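Local coordinates for protein tyrocidine synthase 2 (Brevibacillus parabrevis, PDB 6TA8) that is a large modular synthase, represented here by its condensation domain, in which helices pack on mixed beta-sheets, at residues Phe179-Ala182 against Tyr183-Leu187; Gln207-Lys210 against Tyr211-Asp215; Leu218-Val221 against Ala222-Asn226. One frame throughout, in Å; residues are numbered along the deposited sequence.

The three contacts follow one another along the chain of the condensation domain, and each joins residues three or four positions apart on a turn of helix. Contact 1 belongs to the final turns of helix 169-187. Contact 2 closes the next helix, 201-212, with its centre about 39 Å from that of contact 1 and its nearest atoms about 26 Å away. Contact 3 opens helix 221-229 and lies across the chain's centre from contact 1, about 48 Å between centres. Contacts 2 and 3 are neighbours, about 16 Å between centres, and they touch by packing where Tyr211 OH lies 3.8 Å from Glu220 OE1. Contacts 1 and 2 thus lie at the C-terminal ends of two helices, and contact 3 at the start of a third.

Contact 1: Phe179-Ala182 against Tyr183-Leu187; sequences FSSA and YSQAL
Ser181 and Gln185, one turn apart near the end of the alpha-helix 169-187, are joined twice. Their backbones form the usual i to i+4 bond, Gln185 N to Ser181 O at 3.0 Å, and their side chains add a second one outside it, from Gln185 NE2 to Ser181 OG, also 3.0 Å long. Torsions make this second bond possible: OG of Ser181 stands opposite its own backbone N (chi1 176°), while CG of Gln185 lies beside its backbone N (chi1 -56°) and the chain then runs extended, bringing the amide back along the helix. Ser181 OG lies close to the amide plane, as suits an amide N-H donor. The other end of that amide is held too, since Gln185 OE1 accepts from Val193 N, so both ends fix its rotation. Ser184 turns OG back toward the carbonyl of Ser180; the modelled separation is so short that its exact length is doubtful.

Another side of the helix is aromatic. Phe179 and Tyr183, also linked by a backbone bond, lean their rings obliquely with planes 44° apart, and both pack on helix 69-82, where Phe179 also meets the ring of Phe76. Tyr183 OH reaches Asp68 N beyond this pairing. Within the pair, Phe179 CZ approaches Tyr183 CD1 to 4.2 Å.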
# COMPACT_ATOMS: atom_id res chain seq x y z
N PHE A 179 -11.52 15.50 0.40
CA PHE A 179 -12.84 15.31 1.00
C PHE A 179 -13.06 16.26 2.17
O PHE A 179 -14.16 16.79 2.34
CB PHE A 179 -13.02 13.86 1.45
CG PHE A 179 -14.32 13.61 2.16
CD1 PHE A 179 -15.51 13.60 1.45
CD2 PHE A 179 -14.36 13.38 3.52
CE1 PHE A 179 -16.71 13.38 2.09
CE2 PHE A 179 -15.56 13.16 4.17
CZ PHE A 179 -16.74 13.15 3.46
N SER A 180 -12.03 16.48 2.98
CA SER A 180 -12.15 17.44 4.08
C SER A 180 -12.35 18.86 3.55
O SER A 180 -13.00 19.68 4.21
CB SER A 180 -10.93 17.38 4.98
OG SER A 180 -11.08 18.23 6.10
N SER A 181 -11.80 19.16 2.38
CA SER A 181 -12.01 20.47 1.77
C SER A 181 -13.35 20.54 1.06
O SER A 181 -14.05 21.56 1.15
CB SER A 181 -10.87 20.79 0.80
OG SER A 181 -11.11 22.02 0.12
N ALA A 182 -13.73 19.47 0.35
CA ALA A 182 -15.02 19.45 -0.34
C ALA A 182 -16.17 19.52 0.65
O ALA A 182 -17.16 20.22 0.42
CB ALA A 182 -15.13 18.20 -1.21
N TYR A 183 -16.06 18.79 1.77
CA TYR A 183 -17.12 18.83 2.77
C TYR A 183 -17.17 20.18 3.48
O TYR A 183 -18.24 20.59 3.94
CB TYR A 183 -16.92 17.71 3.79
CG TYR A 183 -18.15 17.43 4.64
CD1 TYR A 183 -19.13 16.55 4.20
CD2 TYR A 183 -18.31 18.03 5.88
CE1 TYR A 183 -20.25 16.29 4.97
CE2 TYR A 183 -19.43 17.78 6.65
CZ TYR A 183 -20.39 16.91 6.20
OH TYR A 183 -21.50 16.65 6.97
N SER A 184 -16.04 20.88 3.57
CA SER A 184 -16.04 22.20 4.18
C SER A 184 -16.71 23.22 3.27
O SER A 184 -17.54 24.02 3.73
CB SER A 184 -14.61 22.62 4.51
OG SER A 184 -13.97 21.66 5.33
N GLN A 185 -16.37 23.21 1.98
CA GLN A 185 -17.00 24.12 1.04
C GLN A 185 -18.49 23.84 0.89
O GLN A 185 -19.27 24.76 0.60
CB GLN A 185 -16.31 24.04 -0.32
CG GLN A 185 -14.82 24.30 -0.29
CD GLN A 185 -14.17 24.11 -1.65
OE1 GLN A 185 -14.73 24.48 -2.68
NE2 GLN A 185 -12.98 23.51 -1.66
N ALA A 186 -18.91 22.59 1.08
CA ALA A 186 -20.32 22.24 0.90
C ALA A 186 -21.18 22.81 2.02
O ALA A 186 -22.26 23.36 1.76
CB ALA A 186 -20.48 20.73 0.81
N LEU A 187 -20.72 22.70 3.27
CA LEU A 187 -21.51 23.20 4.39
C LEU A 187 -21.54 24.72 4.42
O LEU A 187 -22.49 25.31 4.95
CB LEU A 187 -20.98 22.65 5.71
CG LEU A 187 -21.89 22.83 6.93
CD1 LEU A 187 -23.24 22.17 6.73
CD2 LEU A 187 -21.21 22.30 8.18

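Contact 2: Gln207-Lys210 against Tyr211-Asp215; sequences QLQK and YADSD
The amide nitrogen of Gln209, NE2, serves two acceptors: it donates to Asp213 OD2 at 3.0 Å and also to the backbone oxygen of Leu366. Seen from the glutamine, the aspartate oxygen lies close to the amide plane. Seen from the aspartate, NE2 arrives from above the carboxylate, and the two flat groups are turned 58° apart. The N-H points only moderately straight at OD2, at 141°. Gln209 gets there by a bend: CG is placed opposite the backbone N, and the chain then folds at chi2 (61°), swinging the amide along the helix toward the residue one turn later. The other carboxylate oxygen, Asp213 OD1, is bonded to Thr368 OG1, so Asp213 has a partner for each oxygen and is tied to the loop after helix 359-365.

This is the C-terminal end of helix 201-212, with Asp213 the first residue to leave helical geometry. The backbone bonds show the change. Tyr211 N still meets Gln207 O well, at 3.0 Å, whereas Asp213 N divides itself between Gln209 O, 3.2 Å away, and a weak bond to Lys210 O. Just past the end, Ser214 turns back: its OG donates to Tyr211 O at 2.7 Å, giving the carbonyl of the last residue but one of the helix a hydroxyl partner. Leu208 and Ala212 both rest against Ile362 of helix 359-365. Gln207 brings NE2 to 4.0 Å from Tyr211 CB, but spends its hydrogen bond on Ile310 O.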
# COMPACT_ATOMS: atom_id res chain seq x y z
N GLN A 207 3.13 7.38 -20.55
CA GLN A 207 4.55 7.72 -20.43
C GLN A 207 5.35 6.56 -19.85
O GLN A 207 6.55 6.45 -20.10
CB GLN A 207 4.71 8.98 -19.59
CG GLN A 207 6.15 9.41 -19.34
CD GLN A 207 6.97 9.49 -20.61
OE1 GLN A 207 6.51 10.01 -21.63
NE2 GLN A 207 8.19 8.99 -20.55
N LEU A 208 4.69 5.69 -19.08
CA LEU A 208 5.40 4.56 -18.47
C LEU A 208 5.89 3.57 -19.52
O LEU A 208 6.93 2.94 -19.33
CB LEU A 208 4.49 3.86 -17.47
CG LEU A 208 5.16 3.01 -16.38
CD1 LEU A 208 6.13 3.85 -15.56
CD2 LEU A 208 4.10 2.39 -15.49
N GLN A 209 5.16 3.43 -20.63
CA GLN A 209 5.60 2.53 -21.69
C GLN A 209 6.76 3.13 -22.48
O GLN A 209 7.68 2.41 -22.89
CB GLN A 209 4.44 2.20 -22.62
CG GLN A 209 4.79 1.24 -23.75
CD GLN A 209 5.29 -0.10 -23.25
OE1 GLN A 209 4.70 -0.70 -22.35
NE2 GLN A 209 6.37 -0.58 -23.84
N LYS A 210 6.75 4.45 -22.68
CA LYS A 210 7.87 5.11 -23.35
C LYS A 210 9.13 5.02 -22.51
O LYS A 210 10.22 4.73 -23.03
CB LYS A 210 7.52 6.56 -23.65
CG LYS A 210 6.38 6.75 -24.64
CD LYS A 210 6.01 8.21 -24.78
CE LYS A 210 4.91 8.41 -25.81
NZ LYS A 210 4.46 9.83 -25.88
N TYR A 211 9.02 5.27 -21.20
CA TYR A 211 10.16 5.10 -20.31
C TYR A 211 10.58 3.64 -20.20
O TYR A 211 11.74 3.35 -19.92
CB TYR A 211 9.82 5.67 -18.93
CG TYR A 211 10.90 5.45 -17.89
CD1 TYR A 211 12.04 6.24 -17.86
CD2 TYR A 211 10.76 4.47 -16.92
CE1 TYR A 211 13.02 6.05 -16.91
CE2 TYR A 211 11.74 4.27 -15.96
CZ TYR A 211 12.86 5.06 -15.96
OH TYR A 211 13.84 4.86 -15.01
N ALA A 212 9.64 2.71 -20.43
CA ALA A 212 9.99 1.30 -20.41
C ALA A 212 10.94 0.94 -21.54
O ALA A 212 11.86 0.14 -21.35
CB ALA A 212 8.72 0.45 -20.49
N ASP A 213 10.72 1.51 -22.72
CA ASP A 213 11.57 1.26 -23.88
C ASP A 213 12.67 2.30 -24.04
O ASP A 213 13.38 2.29 -25.04
CB ASP A 213 10.71 1.20 -25.15
CG ASP A 213 9.84 -0.04 -25.20
OD1 ASP A 213 10.33 -1.12 -24.83
OD2 ASP A 213 8.67 0.07 -25.62
N SER A 214 12.82 3.21 -23.07
CA SER A 214 13.91 4.16 -23.11
C SER A 214 15.23 3.46 -22.80
O SER A 214 15.28 2.28 -22.44
CB SER A 214 13.66 5.30 -22.12
OG SER A 214 13.77 4.85 -20.78
N ASP A 215 16.32 4.21 -22.95
CA ASP A 215 17.66 3.68 -22.72
C ASP A 215 18.21 4.03 -21.35
O ASP A 215 19.22 3.45 -20.94
CB ASP A 215 18.62 4.16 -23.81
CG ASP A 215 18.09 3.89 -25.21
OD1 ASP A 215 18.59 4.51 -26.17
OD2 ASP A 215 17.16 3.07 -25.34

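Contact 3: Leu218-Val221 against Ala222-Asn226; sequences LREV and AYWHN
Glu220 and Trp224 run side by side in the same direction, and the carboxylate of Glu220 meets the N-H edge of the indole, NE1 donating to OE2 at 3.0 Å. The bond is fairly straight, 161° at the hydrogen. OE2 sits at the edge of the indole, near its plane; on the carboxylate, the indole nitrogen uses the anti side and stands somewhat out of plane, the two groups being turned 42° against each other. Both residues place CG beside the backbone N (chi1 -60° for Trp224), which sends the two side chains off alongside one another. The pairing continues inward from this polar bond: Glu220 CB packs 3.7 Å from Trp224 NE1, and indole CD1 lies 3.2 Å from Glu220 O.

That same carbonyl oxygen organises the first turn of the helix. It accepts Trp224 N at 3.2 Å and, more weakly, Tyr223 N. The next carbonyl, Val221 O, takes His225 N at 2.8 Å, continuing the i to i+4 pattern that Trp224 N to Glu220 O begins.

A second shell holds the indole in position. Tyr223 covers one face, its CD2 standing 3.7 Å above the plane over the ring centre, and Tyr360 meets Trp224 edge-to-face. Glu220 touches Pro354, while Tyr223 lies on Arg352 and Ile353. The start of helix 221-229 is therefore packed against the loop joining helices 339-351 and 359-365, with Tyr360 at the beginning of the latter; farther along the chain, helix 221-229 is followed by strand 250-256, an outermost strand of the six-stranded mixed sheet.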
# COMPACT_ATOMS: atom_id res chain seq x y z
N LEU A 218 17.57 0.91 -19.52
CA LEU A 218 18.48 -0.15 -19.93
C LEU A 218 19.81 -0.10 -19.19
O LEU A 218 20.52 -1.11 -19.14
CB LEU A 218 18.72 -0.07 -21.44
CG LEU A 218 17.66 -0.73 -22.32
CD1 LEU A 218 17.69 -0.16 -23.73
CD2 LEU A 218 17.88 -2.23 -22.35
N ARG A 219 20.16 1.05 -18.61
CA ARG A 219 21.38 1.18 -17.83
C ARG A 219 21.27 0.53 -16.45
O ARG A 219 22.28 0.46 -15.74
CB ARG A 219 21.75 2.66 -17.67
CG ARG A 219 21.94 3.38 -19.00
CD ARG A 219 22.54 4.76 -18.80
NE ARG A 219 21.57 5.83 -19.03
CZ ARG A 219 21.26 6.76 -18.14
NH1 ARG A 219 21.85 6.77 -16.95
NH2 ARG A 219 20.36 7.69 -18.44
N GLU A 220 20.09 0.06 -16.07
CA GLU A 220 19.88 -0.61 -14.79
C GLU A 220 20.07 -2.12 -14.86
O GLU A 220 20.19 -2.76 -13.81
CB GLU A 220 18.47 -0.32 -14.26
CG GLU A 220 18.23 1.11 -13.81
CD GLU A 220 16.85 1.28 -13.21
OE1 GLU A 220 16.14 2.24 -13.60
OE2 GLU A 220 16.46 0.46 -12.36
N VAL A 221 20.09 -2.70 -16.07
CA VAL A 221 20.08 -4.15 -16.21
C VAL A 221 21.30 -4.77 -15.54
O VAL A 221 21.22 -5.84 -14.92
CB VAL A 221 19.99 -4.54 -17.69
CG1 VAL A 221 19.91 -6.06 -17.84
CG2 VAL A 221 18.79 -3.87 -18.34
N ALA A 222 22.46 -4.11 -15.64
CA ALA A 222 23.67 -4.65 -15.03
C ALA A 222 23.55 -4.75 -13.52
O ALA A 222 24.10 -5.67 -12.91
CB ALA A 222 24.88 -3.78 -15.41
N TYR A 223 22.83 -3.81 -12.89
CA TYR A 223 22.66 -3.86 -11.44
C TYR A 223 21.73 -4.99 -11.03
O TYR A 223 22.07 -5.80 -10.16
CB TYR A 223 22.14 -2.52 -10.92
CG TYR A 223 21.66 -2.59 -9.49
CD1 TYR A 223 22.56 -2.60 -8.44
CD2 TYR A 223 20.30 -2.65 -9.20
CE1 TYR A 223 22.13 -2.66 -7.13
CE2 TYR A 223 19.86 -2.72 -7.89
CZ TYR A 223 20.78 -2.73 -6.86
OH TYR A 223 20.35 -2.79 -5.56
N TRP A 224 20.55 -5.07 -11.65
CA TRP A 224 19.60 -6.11 -11.29
C TRP A 224 20.12 -7.50 -11.65
O TRP A 224 19.81 -8.47 -10.96
CB TRP A 224 18.25 -5.86 -11.97
CG TRP A 224 17.62 -4.55 -11.60
CD1 TRP A 224 17.43 -3.47 -12.42
CD2 TRP A 224 17.10 -4.18 -10.32
NE1 TRP A 224 16.81 -2.46 -11.72
CE2 TRP A 224 16.60 -2.86 -10.43
CE3 TRP A 224 17.00 -4.83 -9.09
CZ2 TRP A 224 16.01 -2.19 -9.36
CZ3 TRP A 224 16.41 -4.16 -8.02
CH2 TRP A 224 15.93 -2.85 -8.17
N HIS A 225 20.90 -7.61 -12.73
CA HIS A 225 21.50 -8.89 -13.08
C HIS A 225 22.60 -9.26 -12.09
O HIS A 225 22.74 -10.43 -11.72
CB HIS A 225 22.05 -8.85 -14.50
CG HIS A 225 22.68 -10.13 -14.94
ND1 HIS A 225 21.96 -11.29 -15.15
CD2 HIS A 225 23.97 -10.44 -15.21
CE1 HIS A 225 22.78 -12.25 -15.53
NE2 HIS A 225 24.01 -11.77 -15.57
N ASN A 226 23.40 -8.28 -11.67
CA ASN A 226 24.41 -8.53 -10.64
C ASN A 226 23.75 -8.98 -9.34
O ASN A 226 24.27 -9.86 -8.64
CB ASN A 226 25.25 -7.28 -10.41
CG ASN A 226 26.23 -7.43 -9.26
OD1 ASN A 226 25.86 -7.30 -8.09
ND2 ASN A 226 27.49 -7.71 -9.58